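Local coordinates for protein carboxypeptidase Y inhibitor (Saccharomyces cerevisiae, PDB 1WPX) that inhibits carboxypeptidase Y specifically and potently, as a member of the phosphatidylethanolamine-binding protein family, at residues F64-N69 / L209-F214; T91-D96 / P187-G192; V165-K170 / T196-W201. All blocks are in the same frame, centred on the assembly; numbering follows the deposited sequence.

From the N terminus, after its first helices and strands, the chain lays down strands 64-69 and 91-96, which begin interactions 1 and 2, and then strand 165-170, which begins interaction 3. The loop at 187-192 returns to 91-96 and closes interaction 2; the turn and helix start at 196-201 then close interaction 3 on 165-170. Strand 209-214 closes interaction 1 last. Interactions 2 and 3 both nest inside interaction 1 and cross each other, their segments alternating along the chain. They pack together, with centres about 7 Å apart, and tie the loop and helix to neighbouring strands 90-96 and 162-170. Interaction 1 joins strands 63-69 and 208-217 of the same sheet.

Interaction 1: F64-N69 / L209-F214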
loop_
_atom_site.group_PDB
_atom_site.type_symbol
_atom_site.label_atom_id
_atom_site.label_comp_id
_atom_site.label_asym_id
_atom_site.label_seq_id
_atom_site.Cartn_x
_atom_site.Cartn_y
_atom_site.Cartn_z
ATOM N N PHE B 64 16.872 6.837 14.348
ATOM C CA PHE B 64 16.035 7.890 13.785
ATOM C C PHE B 64 16.648 8.547 12.553
ATOM O O PHE B 64 17.862 8.534 12.362
ATOM C CB PHE B 64 15.791 8.971 14.835
ATOM C CG PHE B 64 15.178 8.463 16.103
ATOM C CD1 PHE B 64 13.793 8.433 16.259
ATOM C CD2 PHE B 64 15.985 8.029 17.156
ATOM C CE1 PHE B 64 13.215 7.982 17.450
ATOM C CE2 PHE B 64 15.420 7.576 18.350
ATOM C CZ PHE B 64 14.029 7.554 18.497
ATOM N N GLN B 65 15.782 9.118 11.722
ATOM C CA GLN B 65 16.189 9.832 10.520
ATOM C C GLN B 65 15.161 10.918 10.300
ATOM O O GLN B 65 13.972 10.695 10.506
ATOM C CB GLN B 65 16.219 8.929 9.284
ATOM C CG GLN B 65 16.554 9.708 8.004
ATOM C CD GLN B 65 16.389 8.892 6.735
ATOM O OE1 GLN B 65 15.310 8.377 6.453
ATOM N NE2 GLN B 65 17.460 8.780 5.957
ATOM N N PHE B 66 15.620 12.092 9.887
ATOM C CA PHE B 66 14.722 13.211 9.636
ATOM C C PHE B 66 14.820 13.619 8.177
ATOM O O PHE B 66 15.904 13.858 7.660
ATOM C CB PHE B 66 15.079 14.395 10.532
ATOM C CG PHE B 66 14.235 15.616 10.293
ATOM C CD1 PHE B 66 12.850 15.559 10.404
ATOM C CD2 PHE B 66 14.826 16.833 9.969
ATOM C CE1 PHE B 66 12.065 16.692 10.195
ATOM C CE2 PHE B 66 14.049 17.975 9.758
ATOM C CZ PHE B 66 12.667 17.902 9.872
ATOM N N THR B 67 13.682 13.662 7.504
ATOM C CA THR B 67 13.665 14.065 6.114
ATOM C C THR B 67 12.943 15.393 6.050
ATOM O O THR B 67 11.766 15.495 6.395
ATOM C CB THR B 67 12.936 13.038 5.222
ATOM O OG1 THR B 67 13.760 11.880 5.061
ATOM C CG2 THR B 67 12.645 13.622 3.856
ATOM N N PHE B 68 13.668 16.422 5.641
ATOM C CA PHE B 68 13.066 17.733 5.520
ATOM C C PHE B 68 12.712 17.953 4.061
ATOM O O PHE B 68 13.480 17.607 3.158
ATOM C CB PHE B 68 14.025 18.824 6.010
ATOM C CG PHE B 68 13.583 20.214 5.659
ATOM C CD1 PHE B 68 14.064 20.844 4.512
ATOM C CD2 PHE B 68 12.657 20.887 6.454
ATOM C CE1 PHE B 68 13.629 22.123 4.162
ATOM C CE2 PHE B 68 12.213 22.172 6.113
ATOM C CZ PHE B 68 12.700 22.789 4.965
ATOM N N ASN B 69 11.530 18.511 3.839
ATOM C CA ASN B 69 11.062 18.792 2.491
ATOM C C ASN B 69 10.418 20.165 2.472
ATOM O O ASN B 69 9.276 20.323 2.911
ATOM C CB ASN B 69 10.044 17.742 2.051
ATOM C CG ASN B 69 9.518 17.997 0.657
ATOM O OD1 ASN B 69 10.293 18.113 -0.295
ATOM N ND2 ASN B 69 8.197 18.087 0.524
ATOM N N LEU B 209 7.567 21.833 17.822
ATOM C CA LEU B 209 7.307 20.506 17.255
ATOM C C LEU B 209 7.603 20.525 15.758
ATOM O O LEU B 209 7.113 21.392 15.042
ATOM C CB LEU B 209 5.841 20.118 17.452
ATOM C CG LEU B 209 5.500 18.654 17.756
ATOM C CD1 LEU B 209 4.117 18.335 17.192
ATOM C CD2 LEU B 209 6.537 17.725 17.164
ATOM N N VAL B 210 8.393 19.569 15.282
ATOM C CA VAL B 210 8.729 19.515 13.864
ATOM C C VAL B 210 8.225 18.256 13.164
ATOM O O VAL B 210 7.864 18.305 11.990
ATOM C CB VAL B 210 10.266 19.643 13.652
ATOM C CG1 VAL B 210 10.641 19.297 12.217
ATOM C CG2 VAL B 210 10.704 21.065 13.947
ATOM N N ALA B 211 8.195 17.132 13.877
ATOM C CA ALA B 211 7.740 15.879 13.281
ATOM C C ALA B 211 7.280 14.860 14.313
ATOM O O ALA B 211 7.527 15.016 15.512
ATOM C CB ALA B 211 8.849 15.280 12.431
ATOM N N SER B 212 6.612 13.812 13.831
ATOM C CA SER B 212 6.106 12.749 14.695
ATOM C C SER B 212 5.750 11.453 13.956
ATOM O O SER B 212 5.262 11.477 12.832
ATOM C CB SER B 212 4.874 13.240 15.450
ATOM O OG SER B 212 4.342 12.207 16.260
ATOM N N ASN B 213 6.009 10.326 14.604
ATOM C CA ASN B 213 5.692 9.010 14.064
ATOM C C ASN B 213 5.206 8.208 15.269
ATOM O O ASN B 213 5.402 8.629 16.406
ATOM C CB ASN B 213 6.936 8.348 13.475
ATOM C CG ASN B 213 6.599 7.240 12.481
ATOM O OD1 ASN B 213 5.484 6.730 12.454
ATOM N ND2 ASN B 213 7.573 6.860 11.670
ATOM N N PHE B 214 4.574 7.063 15.045
ATOM C CA PHE B 214 4.098 6.279 16.176
ATOM C C PHE B 214 3.736 4.850 15.791
ATOM O O PHE B 214 3.593 4.520 14.614
ATOM C CB PHE B 214 2.882 6.961 16.809
ATOM C CG PHE B 214 1.624 6.805 16.012
ATOM C CD1 PHE B 214 0.583 6.016 16.484
ATOM C CD2 PHE B 214 1.497 7.404 14.766
ATOM C CE1 PHE B 214 -0.566 5.824 15.725
ATOM C CE2 PHE B 214 0.355 7.220 14.000
ATOM C CZ PHE B 214 -0.679 6.426 14.481
#
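The ring of Phe66 meets Val210 and Ala211 obliquely, by its far end. CZ of Phe66 lies 3.4 Å from CG1 of Val210, and CE1 of Phe66 is 4.2 Å from CB of Ala211. Other rings of strand 64-69 find partners beyond this contact, Phe64 meeting Phe166 steeply and Phe68 lying more nearly parallel to Phe135. Phe66 leaves its strand with CG anti to the backbone N (chi1 178°), which carries the ring across to the other strand, where its long axis and the Val210 side chain cross at about a right angle. The branched Val210 offers one methyl to the ring, while the small Ala211 brings only its CB near CE1, which lets the ring come close to this strand.

Consecutive residues of a regular strand point to alternate sides. Val210 and Ala211 instead both point toward strand 64-69, as the two residues of a classic beta bulge facing Leu168, which has backbone hydrogen bonds with both. Leu168 itself also touches Phe66, so the ring bridges the bulged strand and its neighbour. The contact is wholly buried, and no hydrogen bond joins the two segments, which suits its hydrocarbon partners.

Polar groups farther along have partners of their own. OD1 of Asn213 accepts a bent bond from the N of Phe214, at 2.8 Å, and another from Met49, while its ND2 donates to Leu37. Gln65, next to Phe66 in the strand and on its other side, donates through NE2 to the backbone of a chain of another protein. An aromatic side chain thus links two strands that are not paired with each other, within the curled antiparallel beta-sheet structure of the phosphatidylethanolamine-binding protein fold.

Interaction 2: T91-D96 / P187-G192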
loop_
_atom_site.group_PDB
_atom_site.type_symbol
_atom_site.label_atom_id
_atom_site.label_comp_id
_atom_site.label_asym_id
_atom_site.label_seq_id
_atom_site.Cartn_x
_atom_site.Cartn_y
_atom_site.Cartn_z
ATOM N N THR B 91 15.306 17.858 20.123
ATOM C CA THR B 91 14.909 17.026 21.246
ATOM C C THR B 91 13.982 15.936 20.722
ATOM O O THR B 91 13.004 16.206 20.021
ATOM C CB THR B 91 14.185 17.841 22.336
ATOM O OG1 THR B 91 15.157 18.514 23.144
ATOM C CG2 THR B 91 13.333 16.926 23.218
ATOM N N LEU B 92 14.310 14.701 21.072
ATOM C CA LEU B 92 13.546 13.537 20.652
ATOM C C LEU B 92 12.825 12.957 21.864
ATOM O O LEU B 92 13.454 12.572 22.852
ATOM C CB LEU B 92 14.503 12.507 20.050
ATOM C CG LEU B 92 13.996 11.540 18.985
ATOM C CD1 LEU B 92 13.004 12.217 18.046
ATOM C CD2 LEU B 92 15.201 11.046 18.213
ATOM N N VAL B 93 11.502 12.898 21.775
ATOM C CA VAL B 93 10.671 12.387 22.859
ATOM C C VAL B 93 9.882 11.128 22.497
ATOM O O VAL B 93 9.541 10.911 21.340
ATOM C CB VAL B 93 9.652 13.468 23.307
ATOM C CG1 VAL B 93 8.634 12.877 24.274
ATOM C CG2 VAL B 93 10.380 14.625 23.953
ATOM N N MET B 94 9.609 10.293 23.497
ATOM C CA MET B 94 8.792 9.101 23.304
ATOM C C MET B 94 7.828 9.024 24.481
ATOM O O MET B 94 8.250 8.936 25.632
ATOM C CB MET B 94 9.624 7.822 23.251
ATOM C CG MET B 94 8.777 6.614 22.844
ATOM S SD MET B 94 9.655 5.035 22.823
ATOM C CE MET B 94 8.481 3.997 23.691
ATOM N N THR B 95 6.534 9.068 24.200
ATOM C CA THR B 95 5.558 9.012 25.272
ATOM C C THR B 95 4.359 8.117 24.951
ATOM O O THR B 95 4.043 7.868 23.786
ATOM C CB THR B 95 5.044 10.427 25.617
ATOM O OG1 THR B 95 4.289 10.381 26.839
ATOM C CG2 THR B 95 4.164 10.961 24.490
ATOM N N ASP B 96 3.706 7.641 26.011
ATOM C CA ASP B 96 2.527 6.790 25.909
ATOM C C ASP B 96 1.374 7.517 26.604
ATOM O O ASP B 96 1.398 7.704 27.817
ATOM C CB ASP B 96 2.793 5.443 26.596
ATOM C CG ASP B 96 1.554 4.552 26.653
ATOM O OD1 ASP B 96 0.484 4.963 26.155
ATOM O OD2 ASP B 96 1.650 3.434 27.199
ATOM N N PRO B 187 5.557 8.348 35.258
ATOM C CA PRO B 187 4.105 8.551 35.268
ATOM C C PRO B 187 3.725 10.034 35.301
ATOM O O PRO B 187 4.175 10.783 36.166
ATOM C CB PRO B 187 3.656 7.784 36.513
ATOM C CG PRO B 187 4.904 7.705 37.360
ATOM C CD PRO B 187 5.977 7.457 36.351
ATOM N N ASN B 188 2.902 10.439 34.337
ATOM C CA ASN B 188 2.437 11.820 34.193
ATOM C C ASN B 188 3.600 12.780 33.974
ATOM O O ASN B 188 3.441 13.996 34.096
ATOM C CB ASN B 188 1.649 12.273 35.428
ATOM C CG ASN B 188 0.617 11.262 35.868
ATOM O OD1 ASN B 188 0.920 10.344 36.630
ATOM N ND2 ASN B 188 -0.609 11.415 35.383
ATOM N N TRP B 189 4.765 12.237 33.633
ATOM C CA TRP B 189 5.949 13.061 33.423
ATOM C C TRP B 189 6.231 13.813 34.718
ATOM O O TRP B 189 6.780 14.918 34.711
ATOM C CB TRP B 189 5.735 14.049 32.264
ATOM C CG TRP B 189 5.937 13.435 30.904
ATOM C CD1 TRP B 189 5.316 12.325 30.403
ATOM C CD2 TRP B 189 6.849 13.874 29.887
ATOM N NE1 TRP B 189 5.788 12.043 29.144
ATOM C CE2 TRP B 189 6.729 12.976 28.802
ATOM C CE3 TRP B 189 7.758 14.939 29.789
ATOM C CZ2 TRP B 189 7.484 13.108 27.633
ATOM C CZ3 TRP B 189 8.510 15.070 28.624
ATOM C CH2 TRP B 189 8.366 14.157 27.564
ATOM N N GLY B 190 5.836 13.194 35.829
ATOM C CA GLY B 190 6.049 13.785 37.136
ATOM C C GLY B 190 5.235 15.030 37.422
ATOM O O GLY B 190 5.612 15.829 38.275
ATOM N N TYR B 191 4.118 15.204 36.725
ATOM C CA TYR B 191 3.269 16.372 36.934
ATOM C C TYR B 191 2.137 16.097 37.914
ATOM O O TYR B 191 1.404 17.011 38.288
ATOM C CB TYR B 191 2.684 16.850 35.602
ATOM C CG TYR B 191 3.651 17.647 34.760
ATOM C CD1 TYR B 191 3.866 18.998 35.007
ATOM C CD2 TYR B 191 4.373 17.044 33.733
ATOM C CE1 TYR B 191 4.776 19.731 34.254
ATOM C CE2 TYR B 191 5.288 17.769 32.974
ATOM C CZ TYR B 191 5.486 19.111 33.241
ATOM O OH TYR B 191 6.403 19.827 32.505
ATOM N N GLY B 192 1.988 14.843 38.325
ATOM C CA GLY B 192 0.931 14.505 39.262
ATOM C C GLY B 192 -0.447 14.369 38.633
ATOM O O GLY B 192 -1.096 13.334 38.783
#
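Trp189 presents the edge of its indole to two residues on one side of strand 91-96. At the polar part of that edge, NE1 of Trp189 donates to OG1 of Thr95 over 3.2 Å, with an N-H...O angle of 153° and the oxygen tilted 19° out of the ring plane. At the benzene end, CG1 of Val93 lies in the ring plane, 3.5 Å from CH2 of Trp189. Val93 and Thr95 alternate with Met94 and so point to the same side, giving the indole a methyl for its hydrocarbon rim and a hydroxyl for its N-H. Thr95 turns OG1 anti to its own N (chi1 -169°), toward that N-H, and the same oxygen is also hydrogen-bonded to Glu109. This inner side is packed further by Val198, which touches all three residues, and by Trp201, whose ring meets that of Trp189.

Behind the indole the loop grows looser. Asn188, Trp189 and Gly190 share left-handed backbone angles, and two overlapping turns are closed by hydrogen bonds from the N of Gly190 to the O of Pro187 (2.9 Å) and from the N of Tyr191 to the O of Asn188 (3.0 Å). Asparagine and glycine tolerate such angles well; tryptophan is less usual there. Tyr191 is partly exposed, and Gly192 lies at the solvent, with backbone angles that would press a side chain against the preceding carbonyl. Replacing the indole with an alanine's methyl would probably leave the Thr95 hydroxyl without its N-H donor, though still with Glu109, and open a gap beside Val93.

OD2 of Asp96 is hydrogen-bonded to ND1 of His162. The Trp189 contact thus ends one residue before the Asp-Pro-Asp-x-Pro sequence, which in the phosphatidylethanolamine-binding protein family probably lines the ligand-binding pocket.

Interaction 3: V165-K170 / T196-W201; sequences VFLLYK and TGVGKW
Strand 165-170 passes the start of helix 198-203 with the CA atoms of Leu167 and Val198 8.7 Å apart, a gap filled mainly by side chains, with no hydrogen bond across it. Leu167 and Tyr169, two residues apart on the strand, both point toward the helix, and Val198 points back at them. CD2 of Leu167 approaches CG2 of Val198 at 4.3 Å, methyl against methyl. The longer Tyr169 crosses Val198 at about a right angle, its OH reaching 4.0 Å from CB of Val198. With CG1 of Val198 anti to the carbonyl carbon (chi1 -53°), CG2 falls between the backbone N and that carbon and faces Leu167. A compact branched residue suits the first turn, where the chain comes closest. Gly197 is the N-cap, with backbone angles that residues bearing a side chain seldom adopt, and its O receives the N of Trp201 at 3.0 Å to begin the helix.

Val198 is enclosed further by Val93 and Thr95 of strand 90-96, by Trp189 of the preceding loop and by Val25. The helix therefore begins over two adjacent antiparallel strands, 90-96 and 162-170, the second of which pairs on its other edge with strand 208-217.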
loop_
_atom_site.group_PDB
_atom_site.type_symbol
_atom_site.label_atom_id
_atom_site.label_comp_id
_atom_site.label_asym_id
_atom_site.label_seq_id
_atom_site.Cartn_x
_atom_site.Cartn_y
_atom_site.Cartn_z
ATOM N N VAL B 165 4.181 7.228 20.962
ATOM C CA VAL B 165 4.466 8.379 20.111
ATOM C C VAL B 165 5.847 9.037 20.172
ATOM O O VAL B 165 6.297 9.483 21.224
ATOM C CB VAL B 165 3.403 9.478 20.357
ATOM C CG1 VAL B 165 3.489 10.550 19.287
ATOM C CG2 VAL B 165 2.015 8.853 20.380
ATOM N N PHE B 166 6.508 9.103 19.017
ATOM C CA PHE B 166 7.807 9.756 18.910
ATOM C C PHE B 166 7.568 11.181 18.414
ATOM O O PHE B 166 6.790 11.394 17.480
ATOM C CB PHE B 166 8.715 9.030 17.917
ATOM C CG PHE B 166 9.213 7.707 18.409
ATOM C CD1 PHE B 166 8.637 6.520 17.962
ATOM C CD2 PHE B 166 10.268 7.644 19.316
ATOM C CE1 PHE B 166 9.108 5.289 18.410
ATOM C CE2 PHE B 166 10.743 6.419 19.769
ATOM C CZ PHE B 166 10.162 5.236 19.314
ATOM N N LEU B 167 8.226 12.151 19.046
ATOM C CA LEU B 167 8.089 13.553 18.657
ATOM C C LEU B 167 9.446 14.246 18.572
ATOM O O LEU B 167 10.276 14.125 19.481
ATOM C CB LEU B 167 7.199 14.313 19.647
ATOM C CG LEU B 167 5.785 13.781 19.884
ATOM C CD1 LEU B 167 5.803 12.848 21.075
ATOM C CD2 LEU B 167 4.835 14.924 20.154
ATOM N N LEU B 168 9.669 14.966 17.474
ATOM C CA LEU B 168 10.920 15.683 17.275
ATOM C C LEU B 168 10.693 17.184 17.462
ATOM O O LEU B 168 9.862 17.786 16.777
ATOM C CB LEU B 168 11.478 15.415 15.873
ATOM C CG LEU B 168 12.836 16.062 15.577
ATOM C CD1 LEU B 168 13.894 15.390 16.425
ATOM C CD2 LEU B 168 13.188 15.928 14.104
ATOM N N TYR B 169 11.425 17.782 18.398
ATOM C CA TYR B 169 11.296 19.213 18.657
ATOM C C TYR B 169 12.572 19.982 18.345
ATOM O O TYR B 169 13.677 19.463 18.501
ATOM C CB TYR B 169 10.947 19.474 20.121
ATOM C CG TYR B 169 9.565 19.053 20.543
ATOM C CD1 TYR B 169 9.320 17.760 21.004
ATOM C CD2 TYR B 169 8.501 19.956 20.501
ATOM C CE1 TYR B 169 8.046 17.375 21.420
ATOM C CE2 TYR B 169 7.223 19.586 20.908
ATOM C CZ TYR B 169 7.000 18.292 21.371
ATOM O OH TYR B 169 5.740 17.928 21.798
ATOM N N LYS B 170 12.413 21.222 17.898
ATOM C CA LYS B 170 13.559 22.079 17.627
ATOM C C LYS B 170 13.699 22.944 18.873
ATOM O O LYS B 170 12.721 23.538 19.321
ATOM C CB LYS B 170 13.305 22.980 16.424
ATOM C CG LYS B 170 14.429 23.970 16.199
ATOM C CD LYS B 170 14.012 25.104 15.285
ATOM C CE LYS B 170 15.106 26.162 15.216
ATOM N NZ LYS B 170 14.764 27.280 14.284
ATOM N N THR B 196 -1.262 14.351 31.264
ATOM C CA THR B 196 -0.355 15.470 31.053
ATOM C C THR B 196 1.047 14.958 30.720
ATOM O O THR B 196 1.516 13.984 31.311
ATOM C CB THR B 196 -0.293 16.379 32.305
ATOM O OG1 THR B 196 0.257 15.642 33.400
ATOM C CG2 THR B 196 -1.690 16.863 32.689
ATOM N N GLY B 197 1.709 15.610 29.769
ATOM C CA GLY B 197 3.044 15.178 29.392
ATOM C C GLY B 197 3.773 16.085 28.415
ATOM O O GLY B 197 3.973 17.270 28.688
ATOM N N VAL B 198 4.168 15.528 27.272
ATOM C CA VAL B 198 4.904 16.280 26.260
ATOM C C VAL B 198 4.302 17.640 25.950
ATOM O O VAL B 198 5.028 18.606 25.736
ATOM C CB VAL B 198 5.038 15.481 24.933
ATOM C CG1 VAL B 198 5.607 14.115 25.217
ATOM C CG2 VAL B 198 3.697 15.358 24.241
ATOM N N GLY B 199 2.976 17.715 25.926
ATOM C CA GLY B 199 2.320 18.974 25.631
ATOM C C GLY B 199 2.682 20.038 26.645
ATOM O O GLY B 199 3.125 21.121 26.279
ATOM N N LYS B 200 2.487 19.718 27.920
ATOM C CA LYS B 200 2.787 20.623 29.025
ATOM C C LYS B 200 4.269 21.008 29.037
ATOM O O LYS B 200 4.620 22.192 29.002
ATOM C CB LYS B 200 2.432 19.942 30.349
ATOM C CG LYS B 200 2.683 20.776 31.592
ATOM C CD LYS B 200 1.746 21.968 31.629
ATOM C CE LYS B 200 1.775 22.674 32.975
ATOM N NZ LYS B 200 0.778 23.785 32.997
ATOM N N TRP B 201 5.124 19.990 29.081
ATOM C CA TRP B 201 6.572 20.170 29.121
ATOM C C TRP B 201 7.151 20.912 27.917
ATOM O O TRP B 201 8.046 21.742 28.073
ATOM C CB TRP B 201 7.256 18.806 29.245
ATOM C CG TRP B 201 8.722 18.884 29.504
ATOM C CD1 TRP B 201 9.329 19.233 30.674
ATOM C CD2 TRP B 201 9.776 18.589 28.576
ATOM N NE1 TRP B 201 10.698 19.168 30.536
ATOM C CE2 TRP B 201 10.998 18.777 29.258
ATOM C CE3 TRP B 201 9.806 18.183 27.236
ATOM C CZ2 TRP B 201 12.236 18.574 28.645
ATOM C CZ3 TRP B 201 11.038 17.981 26.627
ATOM C CH2 TRP B 201 12.235 18.177 27.333
#